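Local coordinates for ABC sugar transporter, periplasmic sugar binding protein (Legionella pneumophila subsp. pneumophila, PDB 3ROT) that probably binds a sugar in the periplasm and hands it to an ABC transporter for uptake, at residues 25-28 with 29-33; 171-174 with 175-179; 180-183 with 184-188; 225-228 with 229-232. One frame throughout, in Å; residues are numbered along the deposited sequence.

Contact 1 of 4, residues 25-28 with 29-33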
loop_
_atom_site.group_PDB
_atom_site.type_symbol
_atom_site.label_atom_id
_atom_site.label_comp_id
_atom_site.label_asym_id
_atom_site.label_seq_id
_atom_site.Cartn_x
_atom_site.Cartn_y
_atom_site.Cartn_z
ATOM N N ALA A 25 1.777 -18.163 -8.758
ATOM C CA ALA A 25 1.171 -19.354 -8.192
ATOM C C ALA A 25 -0.149 -19.672 -8.910
ATOM O O ALA A 25 -0.412 -20.824 -9.266
ATOM C CB ALA A 25 0.932 -19.152 -6.703
ATOM N N LYS A 26 -0.968 -18.641 -9.119
ATOM C CA LYS A 26 -2.256 -18.782 -9.802
ATOM C C LYS A 26 -2.093 -19.235 -11.254
ATOM O O LYS A 26 -2.884 -20.047 -11.753
ATOM C CB LYS A 26 -3.017 -17.450 -9.755
ATOM C CG LYS A 26 -3.354 -16.999 -8.337
ATOM C CD LYS A 26 -4.295 -15.801 -8.312
ATOM C CE LYS A 26 -3.697 -14.594 -9.021
ATOM N NZ LYS A 26 -4.559 -13.386 -8.859
ATOM N N LYS A 27 -1.077 -18.699 -11.931
ATOM C CA LYS A 27 -0.808 -19.054 -13.316
ATOM C C LYS A 27 -0.432 -20.537 -13.392
ATOM O O LYS A 27 -0.870 -21.258 -14.289
ATOM C CB LYS A 27 0.325 -18.189 -13.877
ATOM C CG LYS A 27 0.566 -18.397 -15.361
ATOM C CD LYS A 27 -0.667 -18.003 -16.166
ATOM C CE LYS A 27 -0.863 -18.923 -17.358
ATOM N NZ LYS A 27 0.309 -18.897 -18.283
ATOM N N ALA A 28 0.385 -20.985 -12.444
ATOM C CA ALA A 28 0.800 -22.380 -12.392
ATOM C C ALA A 28 -0.426 -23.245 -12.107
ATOM O O ALA A 28 -0.616 -24.288 -12.729
ATOM C CB ALA A 28 1.845 -22.573 -11.310
ATOM N N ALA A 29 -1.259 -22.801 -11.169
ATOM C CA ALA A 29 -2.472 -23.537 -10.827
ATOM C C ALA A 29 -3.342 -23.705 -12.077
ATOM O O ALA A 29 -3.857 -24.794 -12.350
ATOM C CB ALA A 29 -3.247 -22.796 -9.750
ATOM N N GLU A 30 -3.494 -22.619 -12.831
ATOM C CA GLU A 30 -4.296 -22.625 -14.047
ATOM C C GLU A 30 -3.796 -23.586 -15.106
ATOM O O GLU A 30 -4.581 -24.349 -15.656
ATOM C CB GLU A 30 -4.378 -21.220 -14.646
ATOM C CG GLU A 30 -5.393 -20.323 -13.965
ATOM C CD GLU A 30 -5.446 -18.931 -14.570
ATOM O OE1 GLU A 30 -4.526 -18.120 -14.299
ATOM O OE2 GLU A 30 -6.408 -18.658 -15.326
ATOM N N GLU A 31 -2.494 -23.555 -15.391
ATOM C CA GLU A 31 -1.922 -24.430 -16.413
ATOM C C GLU A 31 -1.911 -25.896 -16.007
ATOM O O GLU A 31 -2.012 -26.778 -16.854
ATOM C CB GLU A 31 -0.496 -24.001 -16.755
ATOM C CG GLU A 31 -0.375 -22.538 -17.130
ATOM C CD GLU A 31 0.774 -22.277 -18.080
ATOM O OE1 GLU A 31 0.634 -22.630 -19.274
ATOM O OE2 GLU A 31 1.812 -21.727 -17.630
ATOM N N LEU A 32 -1.784 -26.154 -14.712
ATOM C CA LEU A 32 -1.761 -27.522 -14.216
ATOM C C LEU A 32 -3.158 -28.011 -13.867
ATOM O O LEU A 32 -3.335 -29.165 -13.500
ATOM C CB LEU A 32 -0.846 -27.629 -12.994
ATOM C CG LEU A 32 0.630 -27.344 -13.286
ATOM C CD1 LEU A 32 1.423 -27.374 -12.004
ATOM C CD2 LEU A 32 1.168 -28.372 -14.258
ATOM N N LYS A 33 -4.144 -27.124 -13.966
ATOM C CA LYS A 33 -5.537 -27.472 -13.687
ATOM C C LYS A 33 -5.837 -27.952 -12.263
ATOM O O LYS A 33 -6.536 -28.945 -12.067
ATOM C CB LYS A 33 -6.003 -28.528 -14.694
ATOM C CG LYS A 33 -5.702 -28.141 -16.136
ATOM C CD LYS A 33 -5.828 -29.326 -17.076
ATOM C CE LYS A 33 -4.850 -29.194 -18.238
ATOM N NZ LYS A 33 -3.421 -29.240 -17.770
#
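Ala29, Glu30, Glu31 and Leu32 each donate a backbone N-H to the carbonyl four residues earlier, so residues 25-32 form the last two turns of helix 16-32, with Lys33 just beyond. The rungs are regular; Ala29 N to Ala25 O and Glu30 N to Lys26 O both measure 2.9 Å. On one flank Lys27 and Glu31, one turn apart, form a salt bridge. The lysine sets out with CG anti to the backbone N (chi1 -174°) and then bends at every later torsion, which carries its end forward across the Glu31 side chain: CE rests 3.7 Å from Glu31 CG, and NZ makes a weak bond of 3.3 Å to Glu31 OE2. That oxygen is also hydrogen-bonded to Tyr252 OH, so the carboxylate has a partner within its own helix and one on the neighbouring helix 247-264. Glu30 lies back against the preceding turn, CG 3.4 Å from Lys26 O, while Lys26 NZ reaches Asn173 of the second subunit. Ala25 and Ala29 pack on Leu36 of strand 35-39, and Ala28 on Tyr252 and Thr256, small methyls on the buried side. Lys33 NZ adds a side-chain bond to Glu31 O. Positive phi at Lys33 (61°) and backbone bonds into the last turn, among them a weak one from Lys33 N to Glu30 O, make a Schellman motif, closing the helix of the beta-alpha-beta unit 5-9, 16-32, 35-39.

Contact 2 of 4, residues 171-174 with 175-179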
loop_
_atom_site.group_PDB
_atom_site.type_symbol
_atom_site.label_atom_id
_atom_site.label_comp_id
_atom_site.label_asym_id
_atom_site.label_seq_id
_atom_site.Cartn_x
_atom_site.Cartn_y
_atom_site.Cartn_z
ATOM N N ASP A 171 3.785 1.894 8.749
ATOM C CA ASP A 171 2.951 3.088 8.577
ATOM C C ASP A 171 3.762 4.151 7.821
ATOM O O ASP A 171 4.770 4.655 8.327
ATOM C CB ASP A 171 2.527 3.645 9.936
ATOM C CG ASP A 171 1.643 4.877 9.812
ATOM O OD1 ASP A 171 0.452 4.728 9.469
ATOM O OD2 ASP A 171 2.142 5.997 10.051
ATOM N N PRO A 172 3.328 4.509 6.602
ATOM C CA PRO A 172 4.032 5.510 5.787
ATOM C C PRO A 172 4.447 6.780 6.539
ATOM O O PRO A 172 5.576 7.252 6.403
ATOM C CB PRO A 172 3.037 5.800 4.666
ATOM C CG PRO A 172 2.317 4.495 4.509
ATOM C CD PRO A 172 2.076 4.090 5.950
ATOM N N ASN A 173 3.530 7.328 7.326
ATOM C CA ASN A 173 3.806 8.542 8.086
ATOM C C ASN A 173 4.928 8.333 9.102
ATOM O O ASN A 173 5.790 9.187 9.263
ATOM C CB ASN A 173 2.533 9.010 8.801
ATOM C CG ASN A 173 2.716 10.338 9.517
ATOM O OD1 ASN A 173 3.080 11.348 8.907
ATOM N ND2 ASN A 173 2.462 10.341 10.820
ATOM N N GLN A 174 4.917 7.197 9.788
ATOM C CA GLN A 174 5.952 6.932 10.770
ATOM C C GLN A 174 7.314 6.701 10.132
ATOM O O GLN A 174 8.326 7.172 10.649
ATOM C CB GLN A 174 5.572 5.737 11.636
ATOM C CG GLN A 174 4.317 5.970 12.455
ATOM C CD GLN A 174 4.164 4.967 13.575
ATOM O OE1 GLN A 174 4.163 3.758 13.347
ATOM N NE2 GLN A 174 4.032 5.467 14.799
ATOM N N VAL A 175 7.345 5.983 9.013
ATOM C CA VAL A 175 8.611 5.727 8.325
ATOM C C VAL A 175 9.271 7.061 7.965
ATOM O O VAL A 175 10.466 7.266 8.195
ATOM C CB VAL A 175 8.401 4.910 7.026
ATOM C CG1 VAL A 175 9.717 4.763 6.293
ATOM C CG2 VAL A 175 7.817 3.534 7.356
ATOM N N GLN A 176 8.488 7.971 7.400
ATOM C CA GLN A 176 9.016 9.278 7.024
ATOM C C GLN A 176 9.508 10.054 8.248
ATOM O O GLN A 176 10.605 10.617 8.247
ATOM C CB GLN A 176 7.946 10.087 6.303
ATOM C CG GLN A 176 7.434 9.437 5.034
ATOM C CD GLN A 176 6.438 10.315 4.311
ATOM O OE1 GLN A 176 5.641 11.003 4.941
ATOM N NE2 GLN A 176 6.469 10.289 2.982
ATOM N N SER A 177 8.696 10.061 9.299
ATOM C CA SER A 177 9.038 10.761 10.529
ATOM C C SER A 177 10.372 10.314 11.095
ATOM O O SER A 177 11.279 11.127 11.297
ATOM C CB SER A 177 7.948 10.541 11.571
ATOM O OG SER A 177 6.731 11.120 11.140
ATOM N N ARG A 178 10.485 9.013 11.325
ATOM C CA ARG A 178 11.684 8.418 11.884
ATOM C C ARG A 178 12.923 8.604 11.016
ATOM O O ARG A 178 14.028 8.750 11.537
ATOM C CB ARG A 178 11.423 6.937 12.171
ATOM C CG ARG A 178 10.228 6.713 13.111
ATOM C CD ARG A 178 9.958 5.238 13.377
ATOM N NE ARG A 178 8.797 5.043 14.250
ATOM C CZ ARG A 178 8.287 3.857 14.579
ATOM N NH1 ARG A 178 8.825 2.736 14.118
ATOM N NH2 ARG A 178 7.230 3.790 15.373
ATOM N N VAL A 179 12.745 8.612 9.699
ATOM C CA VAL A 179 13.868 8.810 8.787
ATOM C C VAL A 179 14.350 10.251 8.860
ATOM O O VAL A 179 15.547 10.512 8.944
ATOM C CB VAL A 179 13.475 8.483 7.338
ATOM C CG1 VAL A 179 14.613 8.842 6.389
ATOM C CG2 VAL A 179 13.141 7.009 7.220
#
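Asp171 is the N-cap of helix 172-185. Its O accepts from Val175 N at 3.0 Å, nearly along the C=O axis, while its carboxylate reaches forward over the helix start: OD2 takes the N-H of Gln174, 3.0 Å from Gln174 N, on the anti side and 21° out of the carboxylate plane. One residue thus satisfies two N-H groups of the first turn, and its negative charge sits where it would probably interact well with the helix dipole. Pro172, with no N-H to satisfy, occupies the first helical position. Still in the first turn, Asn173 O is gripped twice by Ser177, whose N lies 3.0 Å and whose OG lies 2.9 Å from that oxygen, the two donors coming from opposite faces of the carbonyl plane. The hydroxyl can fold back to the backbone because OG is anti to the carbonyl carbon (chi1 -64°). The helix follows strand 162-167 and precedes strand 191-194, both in the five-stranded parallel sheet. On its outer side Gln174 and Arg178 run side by side and point the same way, their amide and guanidinium planes 46° apart. Arg178 NH2 stands 3.7 Å from Gln174 NE2, and Gln174 CB lies over one guanidinium face toward its rim; the arginine's NH1 is hydrogen-bonded to Asp167 O instead. Gln176 CG crosses Pro172 O at 3.2 Å on the way to helix 197-208, where NE2 bonds to Pro202 O and Gln205 OE1. Pro172 and Gln176 also pack on Thr19 of the second subunit.

Contact 3 of 4, residues 180-183 with 184-188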
loop_
_atom_site.group_PDB
_atom_site.type_symbol
_atom_site.label_atom_id
_atom_site.label_comp_id
_atom_site.label_asym_id
_atom_site.label_seq_id
_atom_site.Cartn_x
_atom_site.Cartn_y
_atom_site.Cartn_z
ATOM N N LYS A 180 13.411 11.187 8.827
ATOM C CA LYS A 180 13.756 12.602 8.896
ATOM C C LYS A 180 14.464 12.922 10.206
ATOM O O LYS A 180 15.439 13.663 10.217
ATOM C CB LYS A 180 12.496 13.451 8.745
ATOM C CG LYS A 180 11.870 13.302 7.373
ATOM C CD LYS A 180 10.469 13.878 7.293
ATOM C CE LYS A 180 10.470 15.388 7.395
ATOM N NZ LYS A 180 9.100 15.909 7.149
ATOM N N SER A 181 13.982 12.350 11.307
ATOM C CA SER A 181 14.601 12.590 12.610
ATOM C C SER A 181 16.055 12.146 12.604
ATOM O O SER A 181 16.924 12.836 13.136
ATOM C CB SER A 181 13.852 11.841 13.716
ATOM O OG SER A 181 12.527 12.323 13.860
ATOM N N TYR A 182 16.318 10.991 11.998
ATOM C CA TYR A 182 17.672 10.460 11.941
ATOM C C TYR A 182 18.606 11.359 11.136
ATOM O O TYR A 182 19.738 11.616 11.548
ATOM C CB TYR A 182 17.675 9.057 11.332
ATOM C CG TYR A 182 19.005 8.351 11.476
ATOM C CD1 TYR A 182 19.297 7.599 12.615
ATOM C CD2 TYR A 182 19.991 8.475 10.498
ATOM C CE1 TYR A 182 20.536 6.988 12.776
ATOM C CE2 TYR A 182 21.234 7.870 10.652
ATOM C CZ TYR A 182 21.500 7.129 11.793
ATOM O OH TYR A 182 22.732 6.535 11.954
ATOM N N PHE A 183 18.146 11.830 9.980
ATOM C CA PHE A 183 18.986 12.698 9.168
ATOM C C PHE A 183 19.266 14.045 9.842
ATOM O O PHE A 183 20.314 14.656 9.608
ATOM C CB PHE A 183 18.367 12.908 7.785
ATOM C CG PHE A 183 18.751 11.841 6.796
ATOM C CD1 PHE A 183 18.296 10.533 6.946
ATOM C CD2 PHE A 183 19.609 12.133 5.746
ATOM C CE1 PHE A 183 18.698 9.530 6.062
ATOM C CE2 PHE A 183 20.016 11.145 4.861
ATOM C CZ PHE A 183 19.558 9.837 5.020
ATOM N N LYS A 184 18.335 14.498 10.678
ATOM C CA LYS A 184 18.508 15.761 11.390
ATOM C C LYS A 184 19.669 15.591 12.359
ATOM O O LYS A 184 20.378 16.545 12.667
ATOM C CB LYS A 184 17.239 16.126 12.165
ATOM C CG LYS A 184 16.011 16.341 11.290
ATOM C CD LYS A 184 14.728 16.340 12.118
ATOM C CE LYS A 184 13.492 16.159 11.237
ATOM N NZ LYS A 184 12.245 15.931 12.037
ATOM N N ILE A 185 19.862 14.362 12.828
ATOM C CA ILE A 185 20.935 14.061 13.761
ATOM C C ILE A 185 22.209 13.626 13.042
ATOM O O ILE A 185 23.316 13.924 13.499
ATOM C CB ILE A 185 20.502 12.963 14.753
ATOM C CG1 ILE A 185 19.263 13.429 15.523
ATOM C CG2 ILE A 185 21.629 12.663 15.728
ATOM C CD1 ILE A 185 18.690 12.393 16.469
ATOM N N HIS A 186 22.056 12.922 11.923
ATOM C CA HIS A 186 23.210 12.469 11.149
ATOM C C HIS A 186 23.072 12.863 9.686
ATOM O O HIS A 186 22.848 12.015 8.821
ATOM C CB HIS A 186 23.377 10.948 11.257
ATOM C CG HIS A 186 23.570 10.460 12.659
ATOM N ND1 HIS A 186 22.517 10.183 13.504
ATOM C CD2 HIS A 186 24.697 10.246 13.379
ATOM C CE1 HIS A 186 22.986 9.818 14.685
ATOM N NE2 HIS A 186 24.305 9.848 14.635
ATOM N N PRO A 187 23.213 14.164 9.390
ATOM C CA PRO A 187 23.099 14.669 8.019
ATOM C C PRO A 187 24.092 14.070 7.033
ATOM O O PRO A 187 23.822 14.036 5.836
ATOM C CB PRO A 187 23.274 16.180 8.187
ATOM C CG PRO A 187 24.121 16.295 9.413
ATOM C CD PRO A 187 23.513 15.261 10.326
ATOM N N GLU A 188 25.230 13.595 7.532
ATOM C CA GLU A 188 26.246 13.001 6.663
ATOM C C GLU A 188 25.800 11.649 6.086
ATOM O O GLU A 188 26.419 11.136 5.154
ATOM C CB GLU A 188 27.576 12.822 7.416
ATOM C CG GLU A 188 27.558 11.759 8.510
ATOM C CD GLU A 188 26.955 12.248 9.816
ATOM O OE1 GLU A 188 26.187 13.233 9.795
ATOM O OE2 GLU A 188 27.243 11.636 10.868
#
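Lys184 N bonds to Lys180 O at 3.0 Å and His186 N to Tyr182 O at 2.7 Å, while between them Ile185 N makes only weak bonds to Ser181 O and Tyr182 O, as helix 172-185 runs out. This is the C-terminal end of a helix that leads, through the loop that starts at His186, into strand 191-194 of the five-stranded parallel sheet. His186 is the first residue to leave helical angles, and its ring forms an offset stack on the Tyr182 ring, centroids 4.6 Å apart and planes 24° from parallel. The rings are displaced: His186 ND1 lies over one face of the tyrosine toward the rim, 3.6 Å from Tyr182 CZ, and the phenol oxygen in turn lies over a face of the imidazole. Tyr182 leans forward to meet it because CG is anti to the backbone N (chi1 -169°), and its OH is fixed by a hydrogen bond with Arg132 NE on strand 132-137. Phe183 turns to the protein interior, where it meets Phe215 edge-to-face and touches Leu134. The residue four places on, which would bond to Phe183 O in a continuing helix, is Pro187: its N is 2.9 Å from Phe183 O but carries no hydrogen. On the exposed flank Lys184 lies extended back along the preceding turn, beside Lys180 and Ser181, and its CE comes within 3.8 Å of Lys180 CB. The hydroxyl of Ser181 turns back along the helix and bonds to Ser177 O.

Contact 4 of 4, residues 225-228 with 229-232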
loop_
_atom_site.group_PDB
_atom_site.type_symbol
_atom_site.label_atom_id
_atom_site.label_comp_id
_atom_site.label_asym_id
_atom_site.label_seq_id
_atom_site.Cartn_x
_atom_site.Cartn_y
_atom_site.Cartn_z
ATOM N N ASP A 225 13.320 -6.036 -4.072
ATOM C CA ASP A 225 12.074 -6.190 -4.817
ATOM C C ASP A 225 11.767 -5.068 -5.781
ATOM O O ASP A 225 11.548 -3.925 -5.374
ATOM C CB ASP A 225 10.901 -6.370 -3.854
ATOM C CG ASP A 225 11.196 -7.391 -2.768
ATOM O OD1 ASP A 225 11.840 -8.419 -3.074
ATOM O OD2 ASP A 225 10.775 -7.166 -1.614
ATOM N N LYS A 226 11.730 -5.416 -7.064
ATOM C CA LYS A 226 11.458 -4.446 -8.111
ATOM C C LYS A 226 9.961 -4.258 -8.351
ATOM O O LYS A 226 9.419 -4.726 -9.349
ATOM C CB LYS A 226 12.145 -4.867 -9.415
ATOM C CG LYS A 226 13.673 -4.824 -9.359
ATOM C CD LYS A 226 14.299 -5.137 -10.714
ATOM C CE LYS A 226 15.819 -5.042 -10.649
ATOM N NZ LYS A 226 16.475 -5.322 -11.960
ATOM N N THR A 227 9.299 -3.583 -7.418
ATOM C CA THR A 227 7.871 -3.297 -7.526
ATOM C C THR A 227 7.737 -2.134 -8.516
ATOM O O THR A 227 8.723 -1.461 -8.818
ATOM C CB THR A 227 7.289 -2.851 -6.170
ATOM O OG1 THR A 227 7.940 -1.647 -5.753
ATOM C CG2 THR A 227 7.499 -3.923 -5.108
ATOM N N PRO A 228 6.521 -1.888 -9.034
ATOM C CA PRO A 228 6.291 -0.798 -9.987
ATOM C C PRO A 228 6.875 0.538 -9.541
ATOM O O PRO A 228 7.563 1.211 -10.307
ATOM C CB PRO A 228 4.768 -0.763 -10.098
ATOM C CG PRO A 228 4.430 -2.231 -10.017
ATOM C CD PRO A 228 5.303 -2.710 -8.872
ATOM N N ASN A 229 6.604 0.930 -8.303
ATOM C CA ASN A 229 7.130 2.190 -7.809
ATOM C C ASN A 229 8.654 2.144 -7.684
ATOM O O ASN A 229 9.329 3.140 -7.930
ATOM C CB ASN A 229 6.524 2.539 -6.455
ATOM C CG ASN A 229 6.713 3.998 -6.116
ATOM O OD1 ASN A 229 6.343 4.874 -6.905
ATOM N ND2 ASN A 229 7.298 4.277 -4.954
ATOM N N THR A 230 9.187 0.989 -7.295
ATOM C CA THR A 230 10.632 0.819 -7.152
ATOM C C THR A 230 11.291 0.980 -8.528
ATOM O O THR A 230 12.320 1.646 -8.666
ATOM C CB THR A 230 10.975 -0.581 -6.579
ATOM O OG1 THR A 230 10.327 -0.750 -5.306
ATOM C CG2 THR A 230 12.495 -0.741 -6.393
ATOM N N VAL A 231 10.683 0.379 -9.544
ATOM C CA VAL A 231 11.199 0.463 -10.909
ATOM C C VAL A 231 11.171 1.914 -11.390
ATOM O O VAL A 231 12.090 2.382 -12.060
ATOM C CB VAL A 231 10.360 -0.425 -11.866
ATOM C CG1 VAL A 231 10.767 -0.185 -13.311
ATOM C CG2 VAL A 231 10.561 -1.889 -11.507
ATOM N N SER A 232 10.113 2.629 -11.038
ATOM C CA SER A 232 10.002 4.020 -11.445
ATOM C C SER A 232 11.103 4.850 -10.802
ATOM O O SER A 232 11.719 5.687 -11.459
ATOM C CB SER A 232 8.642 4.592 -11.053
ATOM O OG SER A 232 8.540 5.932 -11.488
HETATM O O HOH W 1 11.840 -1.898 -3.080
#
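Thr227 and Thr230 meet hydroxyl to hydroxyl at the tight inner side of this helix start, Thr227 OG1 only 2.6 Å from Thr230 OG1, in a bond whose proton could come from either. Thr227, the N-cap of helix 228-235, holds OG1 between its backbone N and carbonyl carbon (chi1 62°), which aims the oxygen into the first turn. Water 1 extends the chain of polar atoms: it lies 2.9 Å from Thr230 OG1 and donates to Asp225 O at 3.1 Å, tying the loop after strand 220-224 to the helix. The same part is closed by Thr227 packing on Ser197 and Thr230 on Leu200 of helix 197-208. The backbone makes its first rungs alongside, Val231 N to Thr227 O at 2.8 Å and Ser232 N to Pro228 O at 3.0 Å. The outer side is looser. Lys226, centre of an inverse gamma turn, is exposed and runs extended away from the helix; of its side chain CB alone comes near, 4.0 Å from Val231 CG2. Pro228, Asn229 and Ser232 face the second subunit, where Asn229 packs on Pro228 of that subunit. Asp225 has other partners, OD1 Gln245 NE2 and OD2 a glycerol, probably from the crystallisation liquor. The buried hydroxyls thus bond to each other, and Thr230 OG1 also to a water held by Asp225 O; the glycerol on the Asp225 carboxylate may mark a pocket, consistent with carbohydrate binding.

In the fold
Contacts 2 and 3 are the start and end of one helix, 172-185, their centres about 13 Å apart, whereas contact 1 closes helix 16-32 on the opposite side of the chain's centre, its centre about 38 Å from that of contact 2. Contact 4 lies nearest the chain's centre and has the glycerol. All four are partly buried, but contact 3 has more exposed than buried residues, and contacts 2 and 4 the reverse. Helix starts in contacts 2 and 4 use a carboxylate or hydroxyls; contact 1 ends in a Schellman motif, while contact 3 has a tyrosine-histidine stack and a proline at its end. Contacts 1 and 2 of different subunits face each other across the interface.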